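Local coordinates for protein monomethylamine methyltransferase mtmB1 (Methanosarcina barkeri, PDB 1NTH) that transfers the methyl group of monomethylamine to the corrinoid cofactor of its partner protein MtmC, a step in methanogenesis from methylamine, at residues A[126-137]-A[153-164]. Residues are numbered along the deposited sequence; the frame is centred on the assembly and turned at random.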
loop_
_atom_site.group_PDB
_atom_site.type_symbol
_atom_site.label_atom_id
_atom_site.label_comp_id
_atom_site.label_asym_id
_atom_site.label_seq_id
_atom_site.Cartn_x
_atom_site.Cartn_y
_atom_site.Cartn_z
ATOM N N VAL A 126 19.573 12.261 17.378
ATOM C CA VAL A 126 19.047 13.495 17.948
ATOM C C VAL A 126 17.546 13.593 17.694
ATOM O O VAL A 126 17.102 13.798 16.562
ATOM C CB VAL A 126 19.753 14.727 17.341
ATOM C CG1 VAL A 126 19.155 16.012 17.905
ATOM C CG2 VAL A 126 21.244 14.666 17.643
ATOM N N GLN A 127 16.768 13.420 18.757
ATOM C CA GLN A 127 15.319 13.500 18.668
ATOM C C GLN A 127 14.931 14.871 19.201
ATOM O O GLN A 127 14.878 15.086 20.409
ATOM C CB GLN A 127 14.680 12.394 19.508
ATOM C CG GLN A 127 13.163 12.390 19.485
ATOM C CD GLN A 127 12.598 11.046 19.885
ATOM O OE1 GLN A 127 12.322 10.786 21.063
ATOM N NE2 GLN A 127 12.444 10.168 18.905
ATOM N N GLY A 128 14.669 15.799 18.289
ATOM C CA GLY A 128 14.340 17.150 18.695
ATOM C C GLY A 128 12.888 17.543 18.571
ATOM O O GLY A 128 12.181 17.114 17.659
ATOM N N GLY A 129 12.442 18.379 19.498
ATOM C CA GLY A 129 11.070 18.837 19.464
ATOM C C GLY A 129 10.701 19.527 20.759
ATOM O O GLY A 129 11.544 19.653 21.653
ATOM N N PRO A 130 9.449 19.998 20.883
ATOM C CA PRO A 130 8.955 20.682 22.083
ATOM C C PRO A 130 9.050 19.775 23.304
ATOM O O PRO A 130 8.906 20.219 24.444
ATOM C CB PRO A 130 7.517 21.026 21.716
ATOM C CG PRO A 130 7.609 21.254 20.226
ATOM C CD PRO A 130 8.464 20.084 19.791
ATOM N N THR A 131 9.269 18.489 23.052
ATOM C CA THR A 131 9.435 17.521 24.126
ATOM C C THR A 131 8.269 17.531 25.116
ATOM O O THR A 131 8.455 17.655 26.333
ATOM C CB THR A 131 10.780 17.788 24.848
ATOM O OG1 THR A 131 11.817 17.907 23.864
ATOM C CG2 THR A 131 11.149 16.652 25.776
ATOM N N GLY A 132 7.061 17.397 24.575
ATOM C CA GLY A 132 5.865 17.351 25.398
ATOM C C GLY A 132 5.396 18.659 25.994
ATOM O O GLY A 132 4.435 18.678 26.765
ATOM N N SER A 133 6.061 19.753 25.642
ATOM C CA SER A 133 5.695 21.068 26.160
ATOM C C SER A 133 4.460 21.621 25.451
ATOM O O SER A 133 4.204 21.305 24.288
ATOM C CB SER A 133 6.868 22.037 25.991
ATOM O OG SER A 133 8.027 21.539 26.642
ATOM N N PRO A 134 3.668 22.451 26.148
ATOM C CA PRO A 134 2.460 23.032 25.554
ATOM C C PRO A 134 2.778 24.035 24.446
ATOM O O PRO A 134 3.583 24.951 24.635
ATOM C CB PRO A 134 1.759 23.676 26.751
ATOM C CG PRO A 134 2.902 24.064 27.637
ATOM C CD PRO A 134 3.811 22.858 27.558
ATOM N N ILE A 135 2.142 23.847 23.295
ATOM C CA ILE A 135 2.336 24.711 22.138
ATOM C C ILE A 135 0.981 25.227 21.649
ATOM O O ILE A 135 0.023 24.460 21.538
ATOM C CB ILE A 135 3.017 23.939 20.979
ATOM C CG1 ILE A 135 4.375 23.391 21.435
ATOM C CG2 ILE A 135 3.162 24.845 19.762
ATOM C CD1 ILE A 135 5.380 24.462 21.847
ATOM N N SER A 136 0.906 26.524 21.366
ATOM C CA SER A 136 -0.329 27.136 20.879
ATOM C C SER A 136 -0.718 26.544 19.528
ATOM O O SER A 136 0.136 26.295 18.678
ATOM C CB SER A 136 -0.154 28.652 20.740
ATOM O OG SER A 136 0.139 29.246 21.993
ATOM N N GLU A 137 -2.014 26.336 19.333
ATOM C CA GLU A 137 -2.507 25.754 18.090
ATOM C C GLU A 137 -2.090 26.520 16.834
ATOM O O GLU A 137 -1.682 25.908 15.844
ATOM C CB GLU A 137 -4.038 25.628 18.132
ATOM C CG GLU A 137 -4.610 24.806 16.980
ATOM C CD GLU A 137 -6.112 24.571 17.075
ATOM O OE1 GLU A 137 -6.646 23.862 16.194
ATOM O OE2 GLU A 137 -6.761 25.085 18.017
ATOM N N VAL A 153 18.877 17.577 13.745
ATOM C CA VAL A 153 17.769 16.748 14.215
ATOM C C VAL A 153 17.457 15.568 13.288
ATOM O O VAL A 153 17.329 15.734 12.073
ATOM C CB VAL A 153 16.505 17.624 14.416
ATOM C CG1 VAL A 153 15.341 16.782 14.921
ATOM C CG2 VAL A 153 16.808 18.741 15.418
ATOM N N ASP A 154 17.337 14.381 13.882
ATOM C CA ASP A 154 17.049 13.143 13.151
ATOM C C ASP A 154 15.576 12.736 13.175
ATOM O O ASP A 154 15.032 12.283 12.164
ATOM C CB ASP A 154 17.875 11.990 13.728
ATOM C CG ASP A 154 19.360 12.195 13.563
ATOM O OD1 ASP A 154 19.805 12.363 12.408
ATOM O OD2 ASP A 154 20.084 12.180 14.582
ATOM N N THR A 155 14.949 12.872 14.340
ATOM C CA THR A 155 13.540 12.531 14.522
ATOM C C THR A 155 12.907 13.638 15.352
ATOM O O THR A 155 13.617 14.478 15.913
ATOM C CB THR A 155 13.365 11.188 15.274
ATOM O OG1 THR A 155 13.935 11.295 16.586
ATOM C CG2 THR A 155 14.058 10.063 14.522
ATOM N N ILE A 156 11.582 13.635 15.437
ATOM C CA ILE A 156 10.869 14.667 16.186
ATOM C C ILE A 156 10.190 14.120 17.437
ATOM O O ILE A 156 9.619 13.034 17.407
ATOM C CB ILE A 156 9.743 15.309 15.327
ATOM C CG1 ILE A 156 10.320 15.916 14.042
ATOM C CG2 ILE A 156 8.984 16.356 16.150
ATOM C CD1 ILE A 156 11.301 17.052 14.261
ATOM N N VAL A 157 10.276 14.858 18.540
ATOM C CA VAL A 157 9.551 14.462 19.742
ATOM C C VAL A 157 8.431 15.501 19.828
ATOM O O VAL A 157 8.677 16.702 19.952
ATOM C CB VAL A 157 10.424 14.464 21.024
ATOM C CG1 VAL A 157 11.237 15.743 21.136
ATOM C CG2 VAL A 157 9.523 14.286 22.237
ATOM N N ASN A 158 7.197 15.020 19.739
ATOM C CA ASN A 158 6.013 15.871 19.721
ATOM C C ASN A 158 5.747 16.804 20.895
ATOM O O ASN A 158 6.041 16.490 22.050
ATOM C CB ASN A 158 4.764 15.010 19.525
ATOM C CG ASN A 158 4.825 14.160 18.270
ATOM O OD1 ASN A 158 5.800 14.207 17.512
ATOM N ND2 ASN A 158 3.778 13.377 18.043
ATOM N N GLY A 159 5.161 17.950 20.570
ATOM C CA GLY A 159 4.770 18.908 21.584
ATOM C C GLY A 159 3.311 18.597 21.891
ATOM O O GLY A 159 2.718 17.705 21.273
ATOM N N VAL A 160 2.728 19.322 22.838
ATOM C CA VAL A 160 1.335 19.125 23.225
ATOM C C VAL A 160 0.477 20.263 22.676
ATOM O O VAL A 160 0.830 21.429 22.824
ATOM C CB VAL A 160 1.199 19.097 24.774
ATOM C CG1 VAL A 160 -0.257 19.288 25.185
ATOM C CG2 VAL A 160 1.733 17.776 25.314
ATOM N N MET A 161 -0.641 19.923 22.039
ATOM C CA MET A 161 -1.544 20.937 21.494
ATOM C C MET A 161 -2.344 21.535 22.652
ATOM O O MET A 161 -3.040 20.805 23.355
ATOM C CB MET A 161 -2.527 20.311 20.493
ATOM C CG MET A 161 -1.886 19.670 19.264
ATOM S SD MET A 161 -3.114 19.078 18.058
ATOM C CE MET A 161 -3.617 20.645 17.300
ATOM N N THR A 162 -2.251 22.846 22.863
ATOM C CA THR A 162 -3.014 23.452 23.953
ATOM C C THR A 162 -4.492 23.473 23.587
ATOM O O THR A 162 -5.356 23.561 24.457
ATOM C CB THR A 162 -2.529 24.887 24.287
ATOM O OG1 THR A 162 -2.554 25.704 23.111
ATOM C CG2 THR A 162 -1.115 24.844 24.853
ATOM N N SER A 163 -4.780 23.392 22.291
ATOM C CA SER A 163 -6.157 23.350 21.821
ATOM C C SER A 163 -6.208 22.740 20.429
ATOM O O SER A 163 -5.211 22.726 19.705
ATOM C CB SER A 163 -6.784 24.755 21.786
ATOM O OG SER A 163 -6.233 25.564 20.756
ATOM N N VAL A 164 -7.368 22.199 20.079
ATOM C CA VAL A 164 -7.586 21.637 18.755
ATOM C C VAL A 164 -8.961 22.172 18.361
ATOM O O VAL A 164 -9.939 22.000 19.091
ATOM C CB VAL A 164 -7.536 20.084 18.764
ATOM C CG1 VAL A 164 -8.634 19.506 19.647
ATOM C CG2 VAL A 164 -7.639 19.567 17.340
HETATM O O HOH W 1 -4.068 27.052 21.320
#
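Q127 and G128 pair with T155 and I156 as neighbouring parallel strands, and P134 and I135 pair with V160 and M161 in a second short parallel ladder. Between them the register slips by two residues, the extra length being taken up by a type I' turn from P130 to S133. G132 N still reaches N158 O (2.9 Å) across this break, and the positive phi of G132 suits glycine. G129 and G159 lie where a CB would run into V157 O and P130 CB respectively. At the start of the first ladder, D154 OD2 takes the V126 N-H almost straight (178°) through its anti lone pair, while V126 O receives both D154 N and T155 N. Q127, extended with CG anti to the backbone N (chi1 180°), lays its amide beside T155, whose OG1 accepts from NE2 at 3.0 Å close to the amide plane; S365 holds OE1. V157 has its CB directed toward the other segment, with CG1 3.3 Å from G129 N. At the far end E137 stretches alongside S163, whose OG donates to OE2 (2.8 Å), and one water joins E137 N, T162 OG1 and S163 OG. With E137 cut back to an alanine, S163 OG and the backbone N-H groups of R165 and G166 are likely to lose their carboxylate acceptor. The first ladder belongs to the TIM barrel, with strand 363-366 on the other flank of strand 125-128; helix 140-148, in the beta-alpha-beta crossover between the segments, packs on P130, I135 and M161, and helix 174-193 covers I156 and M161.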